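Local coordinates for hypothetical protein yihE (Escherichia coli, PDB 1ZYL) that phosphorylates itself and other proteins on serine and threonine residues using ATP, and protects the cell against stress, probably including that linked to reactive oxygen species, at residues E60-A64 against D65-E69; L165-S168 against G169-A172; M243-E246 against T247-E250; S256-T260 against A261-L265. All coordinates share one frame; numbering follows the deposited sequence.

Contact 1 (E60-A64 against D65-E69); sequences ERWTA and DQILE
A capping box starts helix 64-79, the helix that follows strand 52-57 of the N-terminal sheet and takes the place in the chain order that helix C holds in protein kinases. Thr63 stands at the N-cap and Gln66 closes the box. The amide N of Thr63 donates to Gln66 OE1 over 2.6 Å with an N-H...O angle of 150°, arriving in the carbonyl plane on a lone pair of the side-chain amide. Gln66 can offer this oxygen because its CG lies on the backbone N side (chi1 -57°) and the chain then runs on extended, back toward the cap. The return bond, from Gln66 N to Thr63 OG1, is weak at 3.4 Å, and the modelled place of that hydroxyl is doubtful. Behind the cap, Thr63 O takes two amides, Ile67 N at 3.0 Å and Gln66 N at 2.9 Å, the latter from above the carbonyl plane. Gln66 OE1 also sits at the edge of the Trp62 indole, 3.4 Å from CE3, with amide and ring planes 85° apart, while Trp62 CB packs on Ile67 CG1 at 3.7 Å. Each end of this turn has partners beyond it: Gln66 NE2 bonds His143 O, Trp62 NE1 bonds Asp219 O, and Arg61 makes salt bridges with Asp220 and Glu38. A glutamine suits the box because its amide can accept from the cap and donate to His143 at once, so Gln66 ties the cap to the loop at His143 without adding a charge, while Arg61 makes ionic contacts.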
loop_
_atom_site.group_PDB
_atom_site.type_symbol
_atom_site.label_atom_id
_atom_site.label_comp_id
_atom_site.label_asym_id
_atom_site.label_seq_id
_atom_site.Cartn_x
_atom_site.Cartn_y
_atom_site.Cartn_z
ATOM N N GLU A 60 -13.677 -7.067 -8.131
ATOM C CA GLU A 60 -12.646 -7.308 -9.132
ATOM C C GLU A 60 -11.198 -7.146 -8.681
ATOM O O GLU A 60 -10.281 -7.574 -9.377
ATOM C CB GLU A 60 -12.905 -6.434 -10.353
ATOM C CG GLU A 60 -14.302 -6.623 -10.898
ATOM C CD GLU A 60 -14.822 -8.027 -10.642
ATOM O OE1 GLU A 60 -14.171 -9.003 -11.087
ATOM O OE2 GLU A 60 -15.880 -8.151 -9.988
ATOM N N ARG A 61 -10.979 -6.544 -7.521
ATOM C CA ARG A 61 -9.618 -6.362 -7.040
ATOM C C ARG A 61 -9.088 -7.636 -6.397
ATOM O O ARG A 61 -8.224 -8.301 -6.960
ATOM C CB ARG A 61 -9.560 -5.204 -6.044
ATOM C CG ARG A 61 -8.198 -4.956 -5.434
ATOM C CD ARG A 61 -8.146 -3.549 -4.909
ATOM N NE ARG A 61 -7.258 -3.376 -3.763
ATOM C CZ ARG A 61 -5.931 -3.404 -3.818
ATOM N NH1 ARG A 61 -5.310 -3.606 -4.971
ATOM N NH2 ARG A 61 -5.224 -3.202 -2.717
ATOM N N TRP A 62 -9.618 -7.974 -5.225
ATOM C CA TRP A 62 -9.204 -9.163 -4.483
ATOM C C TRP A 62 -10.282 -10.250 -4.484
ATOM O O TRP A 62 -11.478 -9.958 -4.558
ATOM C CB TRP A 62 -8.905 -8.790 -3.022
ATOM C CG TRP A 62 -7.700 -7.906 -2.787
ATOM C CD1 TRP A 62 -7.576 -6.947 -1.826
ATOM C CD2 TRP A 62 -6.443 -7.939 -3.480
ATOM N NE1 TRP A 62 -6.326 -6.382 -1.872
ATOM C CE2 TRP A 62 -5.609 -6.969 -2.878
ATOM C CE3 TRP A 62 -5.937 -8.693 -4.549
ATOM C CZ2 TRP A 62 -4.295 -6.730 -3.312
ATOM C CZ3 TRP A 62 -4.627 -8.454 -4.980
ATOM C CH2 TRP A 62 -3.825 -7.481 -4.362
ATOM N N THR A 63 -9.862 -11.506 -4.398
ATOM C CA THR A 63 -10.824 -12.597 -4.339
ATOM C C THR A 63 -11.033 -12.870 -2.867
ATOM O O THR A 63 -10.289 -12.366 -2.031
ATOM C CB THR A 63 -10.303 -13.892 -4.996
ATOM O OG1 THR A 63 -9.049 -14.260 -4.412
ATOM C CG2 THR A 63 -10.135 -13.704 -6.493
ATOM N N ALA A 64 -12.045 -13.662 -2.545
ATOM C CA ALA A 64 -12.321 -13.993 -1.158
ATOM C C ALA A 64 -11.075 -14.668 -0.567
ATOM O O ALA A 64 -10.581 -14.287 0.502
ATOM C CB ALA A 64 -13.537 -14.916 -1.075
ATOM N N ASP A 65 -10.558 -15.657 -1.284
ATOM C CA ASP A 65 -9.370 -16.374 -0.845
ATOM C C ASP A 65 -8.221 -15.424 -0.525
ATOM O O ASP A 65 -7.341 -15.758 0.261
ATOM C CB ASP A 65 -8.924 -17.356 -1.925
ATOM C CG ASP A 65 -9.954 -18.423 -2.194
ATOM O OD1 ASP A 65 -11.140 -18.188 -1.876
ATOM O OD2 ASP A 65 -9.583 -19.487 -2.731
ATOM N N GLN A 66 -8.228 -14.243 -1.133
ATOM C CA GLN A 66 -7.168 -13.266 -0.909
ATOM C C GLN A 66 -7.445 -12.370 0.304
ATOM O O GLN A 66 -6.538 -12.040 1.070
ATOM C CB GLN A 66 -6.988 -12.414 -2.165
ATOM C CG GLN A 66 -6.679 -13.232 -3.401
ATOM C CD GLN A 66 -6.451 -12.381 -4.639
ATOM O OE1 GLN A 66 -7.364 -11.724 -5.144
ATOM N NE2 GLN A 66 -5.220 -12.389 -5.130
ATOM N N ILE A 67 -8.704 -11.976 0.473
ATOM C CA ILE A 67 -9.086 -11.132 1.592
ATOM C C ILE A 67 -9.002 -11.966 2.862
ATOM O O ILE A 67 -8.742 -11.442 3.944
ATOM C CB ILE A 67 -10.523 -10.572 1.397
ATOM C CG1 ILE A 67 -10.574 -9.776 0.088
ATOM C CG2 ILE A 67 -10.917 -9.666 2.562
ATOM C CD1 ILE A 67 -11.953 -9.280 -0.292
ATOM N N LEU A 68 -9.207 -13.270 2.729
ATOM C CA LEU A 68 -9.135 -14.149 3.889
ATOM C C LEU A 68 -7.708 -14.204 4.398
ATOM O O LEU A 68 -7.478 -14.269 5.605
ATOM C CB LEU A 68 -9.614 -15.565 3.539
ATOM C CG LEU A 68 -11.126 -15.770 3.376
ATOM C CD1 LEU A 68 -11.406 -17.173 2.855
ATOM C CD2 LEU A 68 -11.825 -15.525 4.703
ATOM N N GLU A 69 -6.752 -14.180 3.470
ATOM C CA GLU A 69 -5.336 -14.227 3.819
ATOM C C GLU A 69 -4.882 -13.028 4.655
ATOM O O GLU A 69 -4.038 -13.173 5.541
ATOM C CB GLU A 69 -4.479 -14.341 2.559
ATOM C CG GLU A 69 -4.285 -15.767 2.077
ATOM C CD GLU A 69 -3.491 -15.850 0.786
ATOM O OE1 GLU A 69 -3.098 -16.964 0.385
ATOM O OE2 GLU A 69 -3.264 -14.798 0.163
#

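Contact 2 (L165-S168 against G169-A172); sequences LIPS and GLKA
Lys171 lays its methylene chain across the branched side chain of Ile166, the two crossing at about a right angle. Its CB meets Ile166 CG2 at 3.7 Å, and farther out its CE reaches Ile166 CB at 3.5 Å. The chain leaves with CG turned away from the backbone N (chi1 166°) and bends at chi3 (-70°), which carries CE back over the isoleucine. A lysine suits this border position, since its carbons can cover a buried neighbour while the ammonium continues past the apolar patch. A serine in its place would keep CB but lose CG, CD and CE, and would probably leave the CB side of Ile166 without its methylene cover. Next to Lys171 in the chain, Leu170 brings CD2 against the Pro167 ring, 3.5 Å from CB, and within 4.0 Å of Ile166 CG2. Trp303 of helix 300-316 touches Ile166, Pro167 and Leu170, and Met282 of helix 266-283 also meets Ile166. Between Pro167 and Leu170 the chain turns through Gly169, whose positive phi of 54° comes easily to glycine. Leu170 occupies the N-cap of helix 171-188, where its hydrocarbon side chain can offer no acceptor to the first amides. The turn that joins helix 149-161 to helix 171-188 is thus held, as far as its side chains go, by hydrophobic contact with no clear hydrogen bond across it.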
loop_
_atom_site.group_PDB
_atom_site.type_symbol
_atom_site.label_atom_id
_atom_site.label_comp_id
_atom_site.label_asym_id
_atom_site.label_seq_id
_atom_site.Cartn_x
_atom_site.Cartn_y
_atom_site.Cartn_z
ATOM N N LEU A 165 -5.635 7.276 -22.647
ATOM C CA LEU A 165 -5.572 8.400 -21.724
ATOM C C LEU A 165 -4.252 9.170 -21.764
ATOM O O LEU A 165 -4.108 10.209 -21.123
ATOM C CB LEU A 165 -5.842 7.893 -20.312
ATOM C CG LEU A 165 -6.578 8.848 -19.384
ATOM C CD1 LEU A 165 -7.835 9.344 -20.070
ATOM C CD2 LEU A 165 -6.925 8.133 -18.102
ATOM N N ILE A 166 -3.289 8.650 -22.514
ATOM C CA ILE A 166 -1.989 9.286 -22.657
ATOM C C ILE A 166 -2.019 10.093 -23.951
ATOM O O ILE A 166 -2.266 9.541 -25.015
ATOM C CB ILE A 166 -0.861 8.221 -22.772
ATOM C CG1 ILE A 166 -0.738 7.425 -21.462
ATOM C CG2 ILE A 166 0.457 8.889 -23.129
ATOM C CD1 ILE A 166 0.160 6.186 -21.555
ATOM N N PRO A 167 -1.800 11.414 -23.878
ATOM C CA PRO A 167 -1.804 12.252 -25.084
ATOM C C PRO A 167 -1.012 11.627 -26.236
ATOM O O PRO A 167 0.162 11.277 -26.084
ATOM C CB PRO A 167 -1.174 13.550 -24.593
ATOM C CG PRO A 167 -1.749 13.681 -23.226
ATOM C CD PRO A 167 -1.680 12.245 -22.667
ATOM N N SER A 168 -1.657 11.484 -27.388
ATOM C CA SER A 168 -1.008 10.893 -28.555
ATOM C C SER A 168 0.248 11.660 -28.964
ATOM O O SER A 168 0.296 12.888 -28.847
ATOM C CB SER A 168 -1.985 10.869 -29.728
ATOM O OG SER A 168 -2.432 12.185 -30.036
ATOM N N GLY A 169 1.253 10.944 -29.469
ATOM C CA GLY A 169 2.480 11.610 -29.878
ATOM C C GLY A 169 3.008 12.429 -28.714
ATOM O O GLY A 169 2.945 13.658 -28.684
ATOM N N LEU A 170 3.529 11.701 -27.746
ATOM C CA LEU A 170 4.066 12.219 -26.502
ATOM C C LEU A 170 4.093 10.875 -25.778
ATOM O O LEU A 170 4.868 10.642 -24.851
ATOM C CB LEU A 170 3.074 13.197 -25.876
ATOM C CG LEU A 170 3.112 13.383 -24.358
ATOM C CD1 LEU A 170 2.851 14.840 -23.989
ATOM C CD2 LEU A 170 2.074 12.464 -23.717
ATOM N N LYS A 171 3.244 9.977 -26.275
ATOM C CA LYS A 171 3.144 8.618 -25.773
ATOM C C LYS A 171 4.438 7.880 -26.114
ATOM O O LYS A 171 4.981 7.140 -25.290
ATOM C CB LYS A 171 1.951 7.896 -26.421
ATOM C CG LYS A 171 1.950 6.382 -26.221
ATOM C CD LYS A 171 0.600 5.755 -26.550
ATOM C CE LYS A 171 -0.459 6.135 -25.509
ATOM N NZ LYS A 171 -1.863 5.773 -25.911
ATOM N N ALA A 172 4.933 8.089 -27.330
ATOM C CA ALA A 172 6.151 7.427 -27.770
ATOM C C ALA A 172 7.294 7.691 -26.807
ATOM O O ALA A 172 7.912 6.764 -26.284
ATOM C CB ALA A 172 6.523 7.897 -29.145
#

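Contact 3 (M243-E246 against T247-E250); sequences MQLE and TIIE
The peptide carbonyl of Met243 is approached on both faces by Thr247: the hydroxyl OG1 comes over one face and the amide N from the other. OG1 donates over 2.8 Å from 37° out of the carbonyl plane, while Thr247 N lies 2.6 Å from the same Met243 O. The hydroxyl gets there because chi1 of -70° sets OG1 on the backbone N side, facing back along the helix, so a threonine can satisfy its hydroxyl on the helix backbone, at the carbonyl one turn back. Beside it, Met243 runs the same way as Thr247 and brings its methyl CE to 3.3 Å from OG1. One residue on, Ile248 N donates to Gln244 O at 2.7 Å in a nearly straight bond, and Ile249 N donates to Leu245 O at 3.2 Å. Leu245 and Ile249 make an apolar ridge, their CD1 atoms 3.8 Å apart. That ridge faces Ile263 and Phe258, whereas Gln244 and Ile248 lie on Met122 of helix 119-136, and Gln244 OE1 takes a bond from Asn235 N. Such i to i+4 pairing, with a threonine hydroxyl folded onto the backbone, is characteristic of an alpha-helix, here helix 238-252, packed between helix 119-136 and the loop that carries Phe258 and Ile263.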
loop_
_atom_site.group_PDB
_atom_site.type_symbol
_atom_site.label_atom_id
_atom_site.label_comp_id
_atom_site.label_asym_id
_atom_site.label_seq_id
_atom_site.Cartn_x
_atom_site.Cartn_y
_atom_site.Cartn_z
ATOM N N MET A 243 20.569 8.651 9.349
ATOM C CA MET A 243 20.415 8.278 10.738
ATOM C C MET A 243 19.088 7.613 11.039
ATOM O O MET A 243 19.032 6.747 11.910
ATOM C CB MET A 243 20.613 9.484 11.650
ATOM C CG MET A 243 19.459 10.442 11.682
ATOM S SD MET A 243 19.091 10.842 13.373
ATOM C CE MET A 243 17.960 9.522 13.741
ATOM N N GLN A 244 18.025 8.004 10.334
ATOM C CA GLN A 244 16.713 7.393 10.563
ATOM C C GLN A 244 16.823 5.936 10.177
ATOM O O GLN A 244 16.447 5.043 10.935
ATOM C CB GLN A 244 15.632 8.025 9.696
ATOM C CG GLN A 244 15.575 9.514 9.750
ATOM C CD GLN A 244 14.522 10.066 8.820
ATOM O OE1 GLN A 244 14.208 9.460 7.792
ATOM N NE2 GLN A 244 13.976 11.229 9.163
ATOM N N LEU A 245 17.342 5.698 8.982
ATOM C CA LEU A 245 17.496 4.336 8.521
ATOM C C LEU A 245 18.320 3.588 9.555
ATOM O O LEU A 245 17.932 2.531 10.047
ATOM C CB LEU A 245 18.202 4.302 7.165
ATOM C CG LEU A 245 18.327 2.889 6.600
ATOM C CD1 LEU A 245 16.974 2.200 6.680
ATOM C CD2 LEU A 245 18.828 2.943 5.169
ATOM N N GLU A 246 19.461 4.160 9.893
ATOM C CA GLU A 246 20.342 3.553 10.865
ATOM C C GLU A 246 19.572 3.308 12.168
ATOM O O GLU A 246 19.757 2.279 12.824
ATOM C CB GLU A 246 21.531 4.491 11.083
ATOM C CG GLU A 246 22.708 3.924 11.858
ATOM C CD GLU A 246 23.959 4.797 11.721
ATOM O OE1 GLU A 246 24.888 4.661 12.548
ATOM O OE2 GLU A 246 24.018 5.613 10.778
ATOM N N THR A 247 18.678 4.230 12.514
ATOM C CA THR A 247 17.910 4.141 13.756
ATOM C C THR A 247 16.758 3.143 13.784
ATOM O O THR A 247 16.617 2.377 14.742
ATOM C CB THR A 247 17.353 5.526 14.160
ATOM O OG1 THR A 247 18.432 6.367 14.574
ATOM C CG2 THR A 247 16.360 5.401 15.297
ATOM N N ILE A 248 15.925 3.157 12.749
ATOM C CA ILE A 248 14.791 2.245 12.713
ATOM C C ILE A 248 15.254 0.789 12.624
ATOM O O ILE A 248 14.545 -0.109 13.060
ATOM C CB ILE A 248 13.814 2.576 11.534
ATOM C CG1 ILE A 248 14.351 2.028 10.221
ATOM C CG2 ILE A 248 13.603 4.077 11.422
ATOM C CD1 ILE A 248 13.865 0.635 9.919
ATOM N N ILE A 249 16.441 0.555 12.072
ATOM C CA ILE A 249 16.961 -0.801 11.961
ATOM C C ILE A 249 17.431 -1.302 13.318
ATOM O O ILE A 249 17.323 -2.486 13.617
ATOM C CB ILE A 249 18.162 -0.900 10.999
ATOM C CG1 ILE A 249 17.796 -0.345 9.625
ATOM C CG2 ILE A 249 18.577 -2.367 10.853
ATOM C CD1 ILE A 249 18.946 -0.348 8.641
ATOM N N GLU A 250 17.962 -0.396 14.133
ATOM C CA GLU A 250 18.446 -0.764 15.456
ATOM C C GLU A 250 17.273 -1.167 16.337
ATOM O O GLU A 250 17.410 -2.010 17.227
ATOM C CB GLU A 250 19.191 0.403 16.101
ATOM C CG GLU A 250 19.852 0.039 17.418
ATOM C CD GLU A 250 20.927 -1.013 17.241
ATOM O OE1 GLU A 250 21.473 -1.492 18.259
ATOM O OE2 GLU A 250 21.230 -1.358 16.077
#

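Contact 4 (S256-T260 against A261-L265); sequences SEFDT and AEIGL
Asp259 O receives the amide of Glu262 in a bond of 2.8 Å, N-H...O angle 162°, with the donor above the carbonyl plane. One step on, Ile263 N reaches Thr260 O at 3.0 Å, although the place of that oxygen is less sure. The side chains of Phe258 reach farther along the chain. Phe258, its CG swung to the far side from the backbone N (chi1 -178°), presents a ring edge to Ile263, whose CD1 lies in the ring plane 3.4 Å from CE1. Glu262 passes obliquely by the same ring, its OE2 4.1 Å from CE2 and the carboxylate turned 56° from the ring plane, while OE1 comes 3.7 Å from Asp259 CB. The carboxylate has its main partner in Val227 N, which OE2 accepts, and a glutamate suits this buried place because it can answer that amide. A leucine here would likely leave Val227 N without its acceptor and place an apolar group where the loop supplies a donor. Phe258 is buried as well, touching Val227, and an aromatic ring fills such a place without needing a polar partner. Bonds from residue i+3 back to i, repeated from Glu262 N to Leu265 N, mark a short 3-10 helix that leads the loop after helix 238-252 into helix 266-283.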
loop_
_atom_site.group_PDB
_atom_site.type_symbol
_atom_site.label_atom_id
_atom_site.label_comp_id
_atom_site.label_asym_id
_atom_site.label_seq_id
_atom_site.Cartn_x
_atom_site.Cartn_y
_atom_site.Cartn_z
ATOM N N SER A 256 13.323 -8.808 14.640
ATOM C CA SER A 256 13.618 -9.395 13.338
ATOM C C SER A 256 14.935 -8.844 12.837
ATOM O O SER A 256 15.150 -7.631 12.827
ATOM C CB SER A 256 12.518 -9.071 12.330
ATOM O OG SER A 256 11.369 -9.856 12.563
ATOM N N GLU A 257 15.830 -9.733 12.438
ATOM C CA GLU A 257 17.101 -9.277 11.934
ATOM C C GLU A 257 16.812 -8.667 10.569
ATOM O O GLU A 257 15.934 -9.136 9.841
ATOM C CB GLU A 257 18.082 -10.439 11.805
ATOM C CG GLU A 257 19.496 -9.978 11.474
ATOM C CD GLU A 257 20.452 -11.123 11.190
ATOM O OE1 GLU A 257 21.614 -10.845 10.816
ATOM O OE2 GLU A 257 20.043 -12.297 11.340
ATOM N N PHE A 258 17.529 -7.599 10.241
ATOM C CA PHE A 258 17.355 -6.929 8.958
ATOM C C PHE A 258 18.569 -7.215 8.090
ATOM O O PHE A 258 19.699 -7.193 8.559
ATOM C CB PHE A 258 17.209 -5.416 9.149
ATOM C CG PHE A 258 16.986 -4.663 7.867
ATOM C CD1 PHE A 258 17.863 -3.660 7.471
ATOM C CD2 PHE A 258 15.903 -4.966 7.043
ATOM C CE1 PHE A 258 17.667 -2.972 6.271
ATOM C CE2 PHE A 258 15.701 -4.284 5.843
ATOM C CZ PHE A 258 16.585 -3.287 5.458
ATOM N N ASP A 259 18.331 -7.493 6.822
ATOM C CA ASP A 259 19.419 -7.764 5.909
ATOM C C ASP A 259 19.803 -6.454 5.228
ATOM O O ASP A 259 19.128 -6.002 4.305
ATOM C CB ASP A 259 18.981 -8.782 4.873
ATOM C CG ASP A 259 19.987 -9.873 4.696
ATOM O OD1 ASP A 259 20.078 -10.727 5.609
ATOM O OD2 ASP A 259 20.695 -9.867 3.658
ATOM N N THR A 260 20.888 -5.851 5.692
ATOM C CA THR A 260 21.356 -4.589 5.158
ATOM C C THR A 260 21.366 -4.541 3.625
ATOM O O THR A 260 21.066 -3.505 3.026
ATOM C CB THR A 260 22.765 -4.283 5.688
ATOM O OG1 THR A 260 22.852 -4.691 7.056
ATOM C CG2 THR A 260 23.052 -2.795 5.617
ATOM N N ALA A 261 21.683 -5.657 2.978
ATOM C CA ALA A 261 21.737 -5.662 1.520
ATOM C C ALA A 261 20.426 -5.281 0.834
ATOM O O ALA A 261 20.438 -4.839 -0.310
ATOM C CB ALA A 261 22.208 -7.006 1.016
ATOM N N GLU A 262 19.300 -5.450 1.523
ATOM C CA GLU A 262 18.005 -5.109 0.939
ATOM C C GLU A 262 17.879 -3.617 0.686
ATOM O O GLU A 262 16.961 -3.182 -0.007
ATOM C CB GLU A 262 16.850 -5.546 1.841
ATOM C CG GLU A 262 16.742 -7.037 2.069
ATOM C CD GLU A 262 15.503 -7.408 2.863
ATOM O OE1 GLU A 262 15.547 -8.439 3.560
ATOM O OE2 GLU A 262 14.488 -6.681 2.788
ATOM N N ILE A 263 18.798 -2.837 1.246
ATOM C CA ILE A 263 18.768 -1.392 1.063
ATOM C C ILE A 263 19.035 -1.043 -0.402
ATOM O O ILE A 263 18.721 0.057 -0.868
ATOM C CB ILE A 263 19.818 -0.723 1.956
ATOM C CG1 ILE A 263 19.555 -1.101 3.411
ATOM C CG2 ILE A 263 19.775 0.785 1.796
ATOM C CD1 ILE A 263 18.248 -0.615 3.911
ATOM N N GLY A 264 19.599 -2.000 -1.127
ATOM C CA GLY A 264 19.897 -1.789 -2.528
ATOM C C GLY A 264 18.665 -1.948 -3.396
ATOM O O GLY A 264 18.639 -1.519 -4.556
ATOM N N LEU A 265 17.634 -2.558 -2.829
ATOM C CA LEU A 265 16.388 -2.774 -3.546
ATOM C C LEU A 265 15.453 -1.556 -3.480
ATOM O O LEU A 265 14.381 -1.578 -4.093
ATOM C CB LEU A 265 15.648 -3.966 -2.941
ATOM C CG LEU A 265 16.374 -5.288 -2.688
ATOM C CD1 LEU A 265 15.473 -6.218 -1.882
ATOM C CD2 LEU A 265 16.740 -5.932 -4.006
#

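All four contacts are local, made between neighbours a few residues apart in one kinase chain. Contacts 1 and 2 lie at the surface, their centres 34 Å apart, and both stand where a loop enters a helix, yet the first relies on polar capping near the probable active site and the second on hydrocarbon. Contacts 3 and 4 are partly buried and form one continuous patch: Ile249 CD1 packs on Phe258 CD1 at 3.7 Å, and Leu245 CD2 on Ile263 CD1 at 3.8 Å, joining helix 238-252 to the loop after it. Their backbones differ, contact 3 being alpha-helical and contact 4 a short 3-10 helix. Contact 1 lies across the chain's centre from contact 3.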